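Local coordinates for DNA repair protein RAD7 (Saccharomyces cerevisiae, PDB 5ZB2), which acts with Rad16 and Abf1 in the global genome repair complex, which promotes nucleotide excision repair of damage in nontranscribed DNA, at residues A[179-185]-A[202-208]; A[164-168]-A[190-195]; A[115-119]-A[143-147]; A[254-259]-A[286-290]. One frame throughout, in Å; residues are numbered along the deposited sequence.

All four contacts lie in the C-terminal, leucine-rich-repeat part of Rad7, and each is partly buried, with an apolar inner side and a more polar outer one. Contacts 3 and 4 join neighbouring helices of the convex side, about 41 Å apart centre to centre; contact 3 includes one inter-helix hydrogen bond, whereas contact 4 has none. Contacts 1 and 2 join loops at the two ends of the strands: contact 1 where the chain enters strands 184-188 and 210-214, contact 2 where it leaves 157-161 and 184-188. Both depend on side-chain-to-backbone bonds and bridging waters. Contacts 2 and 3 touch through Phe166 and Trp144.

Contact 1: A[179-185]-A[202-208]; sequences GSTLVSL and YLVNDEF
Phe208 turns one ring face to the peptide of Val183, whose O stands 3.5 Å above the ring plane, over its centre. Leu182 O instead meets the ring at its edge, 3.3 Å from CD2, where the slightly positive C-H groups suit a carbonyl oxygen. Phenylalanine thus fits by its flat shape, which packs against the Val183 peptide, and by the C-H edge it offers Leu182 O. Beyond it, Leu203 forks between two leucines: CD2 rests on Leu182 CD1, and CD1 reaches Leu185 CD2 at 3.9 Å, the chains of Leu203 and Leu185 crossing at roughly a right angle. Helices 168-178 and 224-234 border this apolar layer.

On the outer side Asn205 takes over. Its CG, anti to the backbone N (chi1 -164°), carries the amide across to residues 180-183. ND2 gives Ser180 O a nearly straight bond of 2.9 Å (171°), lying in both the carbonyl and the amide plane. OD1 accepts from Glu207 N at 3.0 Å, forming an Asx turn, and Val183 CG1 packs beside that oxygen. A water accepts from Asn205 N and donates to Gly179 O and Leu182 O.

The two loops lead into strands 184-188 and 210-214 of the leucine-rich-repeat solenoid. Because both ends of the Asn205 amide are bonded, its rotation is fixed, and the water ties the backbone of one loop to that of the other.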
# COMPACT_ATOMS: atom_id res chain seq x y z
N GLY A 179 19.22 -2.27 24.80
CA GLY A 179 20.15 -3.14 25.49
C GLY A 179 19.61 -3.77 26.76
O GLY A 179 19.57 -5.00 26.88
N SER A 180 19.22 -2.94 27.73
CA SER A 180 18.76 -3.46 29.02
C SER A 180 17.46 -4.25 28.91
O SER A 180 17.12 -4.97 29.86
CB SER A 180 18.58 -2.30 30.00
OG SER A 180 17.60 -1.39 29.54
N THR A 181 16.75 -4.15 27.79
CA THR A 181 15.51 -4.89 27.60
C THR A 181 15.72 -6.24 26.95
O THR A 181 14.88 -7.13 27.11
CB THR A 181 14.54 -4.06 26.75
OG1 THR A 181 14.40 -2.76 27.33
CG2 THR A 181 13.17 -4.72 26.67
N LEU A 182 16.82 -6.43 26.23
CA LEU A 182 17.05 -7.66 25.48
C LEU A 182 17.30 -8.83 26.42
O LEU A 182 18.15 -8.77 27.31
CB LEU A 182 18.24 -7.50 24.54
CG LEU A 182 18.06 -6.58 23.33
CD1 LEU A 182 19.39 -6.36 22.65
CD2 LEU A 182 17.04 -7.16 22.35
N VAL A 183 16.55 -9.91 26.22
CA VAL A 183 16.85 -11.21 26.82
C VAL A 183 17.25 -12.24 25.78
O VAL A 183 17.60 -13.37 26.15
CB VAL A 183 15.67 -11.73 27.66
CG1 VAL A 183 15.47 -10.86 28.89
CG2 VAL A 183 14.39 -11.79 26.83
N SER A 184 17.23 -11.88 24.50
CA SER A 184 17.58 -12.80 23.42
C SER A 184 18.12 -11.99 22.25
O SER A 184 17.50 -11.00 21.84
CB SER A 184 16.36 -13.62 22.98
OG SER A 184 16.62 -14.33 21.79
N LEU A 185 19.28 -12.40 21.73
CA LEU A 185 19.97 -11.65 20.68
C LEU A 185 20.60 -12.61 19.68
O LEU A 185 21.25 -13.59 20.07
CB LEU A 185 21.05 -10.74 21.26
CG LEU A 185 21.89 -9.96 20.24
CD1 LEU A 185 21.04 -8.94 19.48
CD2 LEU A 185 23.06 -9.28 20.93
N TYR A 202 26.26 -3.88 27.40
CA TYR A 202 24.86 -3.50 27.29
C TYR A 202 23.88 -4.61 27.64
O TYR A 202 22.74 -4.31 28.00
CB TYR A 202 24.56 -3.03 25.86
CG TYR A 202 25.13 -1.67 25.53
CD1 TYR A 202 24.42 -0.52 25.82
CD2 TYR A 202 26.37 -1.55 24.91
CE1 TYR A 202 24.93 0.73 25.52
CE2 TYR A 202 26.88 -0.30 24.61
CZ TYR A 202 26.16 0.83 24.91
OH TYR A 202 26.66 2.07 24.61
N LEU A 203 24.28 -5.88 27.55
CA LEU A 203 23.36 -6.99 27.77
C LEU A 203 23.36 -7.33 29.26
O LEU A 203 23.95 -8.30 29.72
CB LEU A 203 23.77 -8.19 26.92
CG LEU A 203 23.80 -7.98 25.40
CD1 LEU A 203 24.18 -9.28 24.71
CD2 LEU A 203 22.46 -7.48 24.89
N VAL A 204 22.64 -6.50 30.02
CA VAL A 204 22.67 -6.56 31.48
C VAL A 204 21.39 -7.13 32.07
O VAL A 204 21.32 -7.31 33.29
CB VAL A 204 22.97 -5.18 32.09
CG1 VAL A 204 24.32 -4.66 31.59
CG2 VAL A 204 21.86 -4.19 31.77
N ASN A 205 20.38 -7.43 31.25
CA ASN A 205 19.14 -7.96 31.78
C ASN A 205 19.40 -9.25 32.54
O ASN A 205 19.99 -10.19 32.01
CB ASN A 205 18.13 -8.20 30.66
CG ASN A 205 16.72 -8.39 31.18
OD1 ASN A 205 16.36 -9.44 31.70
ND2 ASN A 205 15.89 -7.35 31.02
N ASP A 206 18.96 -9.29 33.80
CA ASP A 206 19.21 -10.43 34.67
C ASP A 206 18.46 -11.69 34.25
O ASP A 206 18.60 -12.72 34.91
CB ASP A 206 18.84 -10.07 36.11
CG ASP A 206 19.68 -8.93 36.66
OD1 ASP A 206 20.91 -8.92 36.40
OD2 ASP A 206 19.12 -8.05 37.34
N GLU A 207 17.67 -11.65 33.17
CA GLU A 207 16.95 -12.82 32.67
C GLU A 207 17.41 -13.24 31.28
O GLU A 207 16.73 -14.02 30.62
CB GLU A 207 15.44 -12.55 32.66
CG GLU A 207 14.82 -12.41 34.04
CD GLU A 207 13.39 -11.93 33.98
OE1 GLU A 207 13.08 -11.06 33.13
OE2 GLU A 207 12.56 -12.42 34.77
N PHE A 208 18.56 -12.73 30.82
CA PHE A 208 19.03 -13.04 29.47
C PHE A 208 19.19 -14.55 29.32
O PHE A 208 19.78 -15.21 30.18
CB PHE A 208 20.35 -12.33 29.19
CG PHE A 208 20.70 -12.27 27.73
CD1 PHE A 208 21.34 -13.32 27.11
CD2 PHE A 208 20.37 -11.15 26.98
CE1 PHE A 208 21.65 -13.26 25.76
CE2 PHE A 208 20.67 -11.09 25.63
CZ PHE A 208 21.31 -12.15 25.02
O HOH W 1 20.13 -7.36 28.29

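Contact 2: A[164-168]-A[190-195]; sequences HRFTD and LDSISN
Leu190 and Phe166 meet where two loops of the leucine-rich-repeat solenoid run side by side, each leading from a strand to a helix; Leu190 CD1 lies 4.0 Å from Phe166 CD2. This is the apolar inner side, where Phe166 also sets its ring edge-to-face with Trp144. At the surface Asp191 brings its CB against that of His164.

Ser192 follows in the type I turn from Leu190 to Ile193. Its small hydroxyl can reach into the neighbouring backbone, and OG donates to His164 O at 2.6 Å. One water joins Ser192 N to Phe166 O, and a second joins Ser192 O to Asp168 N, so two waters bridge the loops. Ile193 turns inward again: CD1 packs 3.8 Å from Phe166 CD2 and sits only 3.1 Å from Phe166 O.

Ser194 and Asn195 present two successive backbone N-H groups to Asp168, at the start of helix 168-178. With CG beside the backbone N (chi1 -78°), the Asp168 carboxylate is carried over to them, and an acidic side chain suits this pair of donors. Ser194 N uses the syn lone pair of OD1, at 2.8 Å and nearly straight (171°). Asn195 N reaches that oxygen from above the carboxylate plane at 3.0 Å, while the Asn195 amide stacks on the carboxylate, the two planes 16° apart and Asn195 CG 3.7 Å from Asp168 CG.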
# COMPACT_ATOMS: atom_id res chain seq x y z
N HIS A 164 24.61 -7.00 4.83
CA HIS A 164 25.81 -6.23 5.12
C HIS A 164 25.50 -4.76 5.38
O HIS A 164 26.43 -3.97 5.60
CB HIS A 164 26.84 -6.37 3.99
CG HIS A 164 26.43 -5.77 2.69
ND1 HIS A 164 26.14 -4.43 2.53
CD2 HIS A 164 26.29 -6.33 1.46
CE1 HIS A 164 25.83 -4.19 1.27
NE2 HIS A 164 25.91 -5.32 0.60
N ARG A 165 24.22 -4.38 5.37
CA ARG A 165 23.81 -3.01 5.67
C ARG A 165 23.43 -2.82 7.13
O ARG A 165 23.07 -1.71 7.52
CB ARG A 165 22.64 -2.60 4.77
CG ARG A 165 23.07 -2.26 3.35
CD ARG A 165 21.88 -2.03 2.43
NE ARG A 165 22.30 -1.65 1.08
CZ ARG A 165 21.55 -1.81 -0.01
NH1 ARG A 165 20.34 -2.34 0.06
NH2 ARG A 165 22.03 -1.44 -1.19
N PHE A 166 23.48 -3.88 7.95
CA PHE A 166 23.37 -3.76 9.40
C PHE A 166 24.78 -3.51 9.94
O PHE A 166 25.55 -4.44 10.17
CB PHE A 166 22.75 -5.00 10.00
CG PHE A 166 22.34 -4.84 11.44
CD1 PHE A 166 21.18 -4.16 11.76
CD2 PHE A 166 23.12 -5.36 12.46
CE1 PHE A 166 20.79 -4.01 13.09
CE2 PHE A 166 22.74 -5.21 13.79
CZ PHE A 166 21.58 -4.53 14.10
N THR A 167 25.11 -2.24 10.14
CA THR A 167 26.48 -1.83 10.42
C THR A 167 26.73 -1.76 11.93
O THR A 167 25.83 -1.93 12.75
CB THR A 167 26.75 -0.47 9.79
OG1 THR A 167 25.95 0.53 10.44
CG2 THR A 167 26.41 -0.49 8.30
N ASP A 168 27.99 -1.50 12.28
CA ASP A 168 28.34 -1.28 13.68
C ASP A 168 27.51 -0.16 14.29
O ASP A 168 27.07 -0.25 15.44
CB ASP A 168 29.84 -0.98 13.80
CG ASP A 168 30.69 -2.23 13.70
OD1 ASP A 168 30.29 -3.28 14.24
OD2 ASP A 168 31.77 -2.16 13.07
N LEU A 190 26.65 -11.16 9.33
CA LEU A 190 26.56 -9.70 9.22
C LEU A 190 27.95 -9.18 8.87
O LEU A 190 28.79 -8.98 9.76
CB LEU A 190 26.01 -9.10 10.51
CG LEU A 190 24.68 -9.71 10.97
CD1 LEU A 190 24.27 -9.16 12.33
CD2 LEU A 190 23.57 -9.45 9.94
N ASP A 191 28.19 -8.95 7.58
CA ASP A 191 29.54 -8.71 7.08
C ASP A 191 30.13 -7.40 7.59
O ASP A 191 31.36 -7.26 7.59
CB ASP A 191 29.54 -8.72 5.55
CG ASP A 191 29.39 -10.12 4.97
OD1 ASP A 191 28.99 -11.05 5.70
OD2 ASP A 191 29.66 -10.28 3.77
N SER A 192 29.30 -6.44 8.01
CA SER A 192 29.78 -5.13 8.42
C SER A 192 29.92 -5.00 9.94
O SER A 192 30.29 -3.93 10.42
CB SER A 192 28.82 -4.04 7.91
OG SER A 192 28.83 -3.98 6.49
N ILE A 193 29.63 -6.05 10.69
CA ILE A 193 29.67 -6.00 12.14
C ILE A 193 31.07 -6.40 12.61
O ILE A 193 31.60 -7.44 12.19
CB ILE A 193 28.60 -6.92 12.75
CG1 ILE A 193 27.19 -6.41 12.42
CG2 ILE A 193 28.78 -7.06 14.26
CD1 ILE A 193 26.85 -5.03 12.97
N SER A 194 31.66 -5.57 13.46
CA SER A 194 32.94 -5.90 14.09
C SER A 194 32.98 -5.60 15.58
O SER A 194 33.88 -6.11 16.26
CB SER A 194 34.09 -5.14 13.41
OG SER A 194 34.04 -3.77 13.75
N ASN A 195 32.06 -4.80 16.11
CA ASN A 195 32.10 -4.37 17.51
C ASN A 195 31.36 -5.33 18.44
O ASN A 195 30.53 -4.93 19.25
CB ASN A 195 31.54 -2.96 17.63
CG ASN A 195 32.39 -1.93 16.93
OD1 ASN A 195 33.33 -2.27 16.21
ND2 ASN A 195 32.07 -0.65 17.13
O HOH W 2 26.34 -6.59 8.35
O HOH W 3 30.42 -1.26 10.33

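Contact 3: A[115-119]-A[143-147]; sequences HESLL and TWEKF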
# COMPACT_ATOMS: atom_id res chain seq x y z
N HIS A 115 11.73 0.23 4.20
CA HIS A 115 11.61 1.23 5.26
C HIS A 115 10.18 1.32 5.78
O HIS A 115 9.93 1.16 6.98
CB HIS A 115 12.08 2.59 4.71
CG HIS A 115 11.96 3.72 5.68
ND1 HIS A 115 13.01 4.16 6.45
CD2 HIS A 115 10.92 4.53 5.98
CE1 HIS A 115 12.62 5.18 7.20
NE2 HIS A 115 11.35 5.43 6.93
N GLU A 116 9.22 1.56 4.88
CA GLU A 116 7.83 1.71 5.30
C GLU A 116 7.31 0.43 5.94
O GLU A 116 6.58 0.48 6.94
CB GLU A 116 6.97 2.11 4.10
CG GLU A 116 5.49 2.26 4.41
CD GLU A 116 4.69 2.70 3.19
OE1 GLU A 116 3.90 3.65 3.33
OE2 GLU A 116 4.86 2.10 2.11
N SER A 117 7.67 -0.73 5.39
CA SER A 117 7.22 -2.00 5.96
C SER A 117 7.73 -2.16 7.39
O SER A 117 6.98 -2.58 8.28
CB SER A 117 7.70 -3.17 5.09
OG SER A 117 7.24 -3.04 3.76
N LEU A 118 9.00 -1.84 7.63
CA LEU A 118 9.58 -2.02 8.95
C LEU A 118 8.92 -1.11 9.98
O LEU A 118 8.67 -1.53 11.12
CB LEU A 118 11.09 -1.77 8.90
CG LEU A 118 11.89 -2.09 10.16
CD1 LEU A 118 11.71 -3.54 10.59
CD2 LEU A 118 13.36 -1.76 9.95
N LEU A 119 8.63 0.14 9.61
CA LEU A 119 8.02 1.07 10.55
C LEU A 119 6.54 0.75 10.79
O LEU A 119 6.02 1.03 11.87
CB LEU A 119 8.19 2.50 10.06
CG LEU A 119 9.64 2.96 9.83
CD1 LEU A 119 9.69 4.44 9.51
CD2 LEU A 119 10.53 2.65 11.03
N THR A 143 17.71 3.67 8.78
CA THR A 143 16.39 3.12 9.06
C THR A 143 16.42 2.23 10.29
O THR A 143 15.50 2.29 11.12
CB THR A 143 15.87 2.34 7.85
OG1 THR A 143 15.83 3.21 6.71
CG2 THR A 143 14.48 1.80 8.12
N TRP A 144 17.47 1.42 10.45
CA TRP A 144 17.60 0.61 11.65
C TRP A 144 17.51 1.47 12.90
O TRP A 144 16.80 1.12 13.86
CB TRP A 144 18.92 -0.17 11.63
CG TRP A 144 18.93 -1.31 10.65
CD1 TRP A 144 19.82 -1.51 9.64
CD2 TRP A 144 18.01 -2.41 10.60
NE1 TRP A 144 19.51 -2.66 8.96
CE2 TRP A 144 18.41 -3.23 9.53
CE3 TRP A 144 16.89 -2.77 11.35
CZ2 TRP A 144 17.72 -4.40 9.19
CZ3 TRP A 144 16.21 -3.93 11.02
CH2 TRP A 144 16.63 -4.73 9.94
N GLU A 145 18.21 2.60 12.91
CA GLU A 145 18.16 3.50 14.06
C GLU A 145 16.73 3.93 14.36
O GLU A 145 16.28 3.87 15.51
CB GLU A 145 19.05 4.72 13.82
CG GLU A 145 19.05 5.70 14.99
CD GLU A 145 20.12 6.78 14.88
OE1 GLU A 145 20.78 6.87 13.82
OE2 GLU A 145 20.28 7.54 15.85
N LYS A 146 16.00 4.38 13.34
CA LYS A 146 14.62 4.81 13.56
C LYS A 146 13.77 3.68 14.13
O LYS A 146 12.94 3.90 15.02
CB LYS A 146 14.00 5.33 12.26
CG LYS A 146 14.59 6.63 11.77
CD LYS A 146 13.78 7.19 10.61
CE LYS A 146 14.45 8.42 10.01
NZ LYS A 146 15.75 8.09 9.36
N PHE A 147 13.97 2.46 13.63
CA PHE A 147 13.20 1.33 14.12
C PHE A 147 13.49 1.05 15.60
O PHE A 147 12.58 0.76 16.37
CB PHE A 147 13.50 0.09 13.27
CG PHE A 147 13.00 -1.19 13.86
CD1 PHE A 147 11.66 -1.53 13.79
CD2 PHE A 147 13.87 -2.06 14.48
CE1 PHE A 147 11.21 -2.71 14.33
CE2 PHE A 147 13.42 -3.24 15.02
CZ PHE A 147 12.09 -3.57 14.94
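His115 and Thr143 form the one hydrogen bond between the two segments. The imidazole donates through ND1 to Thr143 OG1 at 3.0 Å, nearly straight (170°) and with the oxygen in the ring plane. Histidine suits this outer position because it spans the gap with a flat, directional donor; its CG, anti to the backbone N (chi1 178°), leads the ring toward the other helix. The threonine hydroxyl, in turn, has a stronger partner in Asn140 OD1, so it links His115 to Asn140, the residue just before helix 141-150. Leu119 CG lies over one face of the imidazole, and the aliphatic part of Lys146 meets the ring edge through CD, 4.1 Å from His115 CE1.

The backbones hold these side chains side by side: helices 115-124 and 141-150 are neighbours on the convex side of the leucine-rich-repeat solenoid, running nearly parallel, with the segment axes 10.2 Å apart and 15° between them.

Deeper in, the contact is apolar. Leu118 makes a CH-pi contact, its CD1 4.1 Å from the centroid of the Phe147 ring and over one face, shifted toward the rim. The leucine's other branch, CD2, points to the indole of Trp144, 3.7 Å from CZ3. A branched leucine can thus serve two aromatics at once, and these reach on to strands 130-134 and 157-161. Nearer the surface, Leu119 CD2 approaches Phe147 CA at 4.3 Å.

Contact 4: A[254-259]-A[286-290]; sequences IINGLT and YFFSK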
# COMPACT_ATOMS: atom_id res chain seq x y z
N ILE A 254 36.43 -22.11 26.95
CA ILE A 254 35.81 -23.24 27.63
C ILE A 254 36.20 -23.26 29.10
O ILE A 254 35.36 -23.45 29.98
CB ILE A 254 36.20 -24.56 26.94
CG1 ILE A 254 35.85 -24.54 25.44
CG2 ILE A 254 35.54 -25.75 27.65
CD1 ILE A 254 34.37 -24.45 25.15
N ILE A 255 37.49 -23.07 29.38
CA ILE A 255 37.98 -23.19 30.75
C ILE A 255 37.64 -21.95 31.56
O ILE A 255 37.14 -22.05 32.69
CB ILE A 255 39.50 -23.45 30.74
CG1 ILE A 255 39.83 -24.70 29.92
CG2 ILE A 255 40.05 -23.57 32.16
CD1 ILE A 255 39.14 -25.97 30.41
N ASN A 256 37.89 -20.77 31.01
CA ASN A 256 37.73 -19.52 31.75
C ASN A 256 36.36 -18.88 31.57
O ASN A 256 36.04 -17.93 32.29
CB ASN A 256 38.81 -18.53 31.32
CG ASN A 256 40.21 -19.10 31.46
OD1 ASN A 256 40.97 -19.18 30.49
ND2 ASN A 256 40.56 -19.50 32.68
N GLY A 257 35.54 -19.37 30.64
CA GLY A 257 34.23 -18.81 30.40
C GLY A 257 33.09 -19.74 30.77
O GLY A 257 32.38 -19.50 31.75
N LEU A 258 32.89 -20.80 29.99
CA LEU A 258 31.78 -21.71 30.24
C LEU A 258 31.87 -22.35 31.62
O LEU A 258 30.91 -22.33 32.39
CB LEU A 258 31.73 -22.80 29.16
CG LEU A 258 31.25 -22.39 27.77
CD1 LEU A 258 31.31 -23.59 26.84
CD2 LEU A 258 29.83 -21.82 27.82
N THR A 259 33.02 -22.94 31.94
CA THR A 259 33.13 -23.65 33.21
C THR A 259 33.03 -22.70 34.40
O THR A 259 32.52 -23.08 35.45
CB THR A 259 34.45 -24.43 33.27
OG1 THR A 259 34.56 -25.28 32.12
CG2 THR A 259 34.50 -25.28 34.53
N TYR A 286 36.23 -31.79 30.42
CA TYR A 286 36.39 -31.11 31.70
C TYR A 286 35.13 -30.33 32.07
O TYR A 286 34.68 -30.37 33.21
CB TYR A 286 37.61 -30.20 31.63
CG TYR A 286 37.78 -29.18 32.73
CD1 TYR A 286 38.38 -29.53 33.94
CD2 TYR A 286 37.39 -27.86 32.55
CE1 TYR A 286 38.56 -28.60 34.94
CE2 TYR A 286 37.57 -26.93 33.55
CZ TYR A 286 38.15 -27.30 34.74
OH TYR A 286 38.33 -26.38 35.74
N PHE A 287 34.54 -29.65 31.08
CA PHE A 287 33.37 -28.82 31.36
C PHE A 287 32.13 -29.66 31.60
O PHE A 287 31.35 -29.38 32.51
CB PHE A 287 33.15 -27.85 30.19
CG PHE A 287 31.83 -27.16 30.24
CD1 PHE A 287 31.54 -26.25 31.24
CD2 PHE A 287 30.88 -27.41 29.26
CE1 PHE A 287 30.32 -25.61 31.28
CE2 PHE A 287 29.65 -26.77 29.29
CZ PHE A 287 29.37 -25.86 30.30
N PHE A 288 31.91 -30.68 30.77
CA PHE A 288 30.68 -31.46 30.88
C PHE A 288 30.62 -32.25 32.18
O PHE A 288 29.53 -32.44 32.73
CB PHE A 288 30.54 -32.41 29.68
CG PHE A 288 30.19 -31.72 28.38
CD1 PHE A 288 29.33 -30.63 28.36
CD2 PHE A 288 30.72 -32.17 27.19
CE1 PHE A 288 29.01 -30.01 27.17
CE2 PHE A 288 30.39 -31.54 25.99
CZ PHE A 288 29.54 -30.47 25.99
N SER A 289 31.76 -32.72 32.69
CA SER A 289 31.73 -33.47 33.94
C SER A 289 31.35 -32.59 35.13
O SER A 289 30.89 -33.11 36.14
CB SER A 289 33.08 -34.14 34.20
OG SER A 289 34.06 -33.19 34.56
N LYS A 290 31.52 -31.27 35.01
CA LYS A 290 31.21 -30.38 36.12
C LYS A 290 29.72 -30.08 36.22
O LYS A 290 29.19 -29.94 37.32
CB LYS A 290 31.99 -29.07 35.96
CG LYS A 290 31.66 -28.03 37.01
CD LYS A 290 32.39 -26.73 36.74
CE LYS A 290 32.22 -25.75 37.89
NZ LYS A 290 30.80 -25.35 38.10
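Phe287 has one ring face on Leu258, whose CB makes a CH-pi contact 4.0 Å from the ring centroid, 20° off the normal and offset toward the rim. At the ring edge sits Thr259 OG1, 3.3 Å from CD1, where a weakly polarised C-H faces the oxygen. The Tyr286 ring is approached obliquely by two methyl groups, Ile255 CD1 at 3.3 Å from CD2 and Thr259 CG2 at 3.6 Å from CE2; its hydroxyl is hydrogen-bonded to a glycerol molecule, probably from the crystallisation liquor. Tyrosine therefore suits the boundary, apolar along its ring and polar at its hydroxyl, while phenylalanine fits the buried position.

Thr259 stands between these rings. Its methyl also meets the aliphatic chain of Lys290, 3.4 Å from CD, so it is the aliphatic part of the lysine that serves the contact. The hydroxyl, anti to the carbonyl carbon (chi1 -54°), turns back along its own helix and donates to Ile254 O at 2.9 Å. That oxygen also accepts from Thr259 N in a wider pi-type turn, so two donors from one residue grip it. A threonine thus satisfies its hydroxyl locally and can be buried against apolar neighbours.

With segment axes 10.3 Å apart, helices 251-261 and 281-290 run in roughly the same direction, 27° apart, as neighbouring helices do on the convex side of a leucine-rich-repeat solenoid.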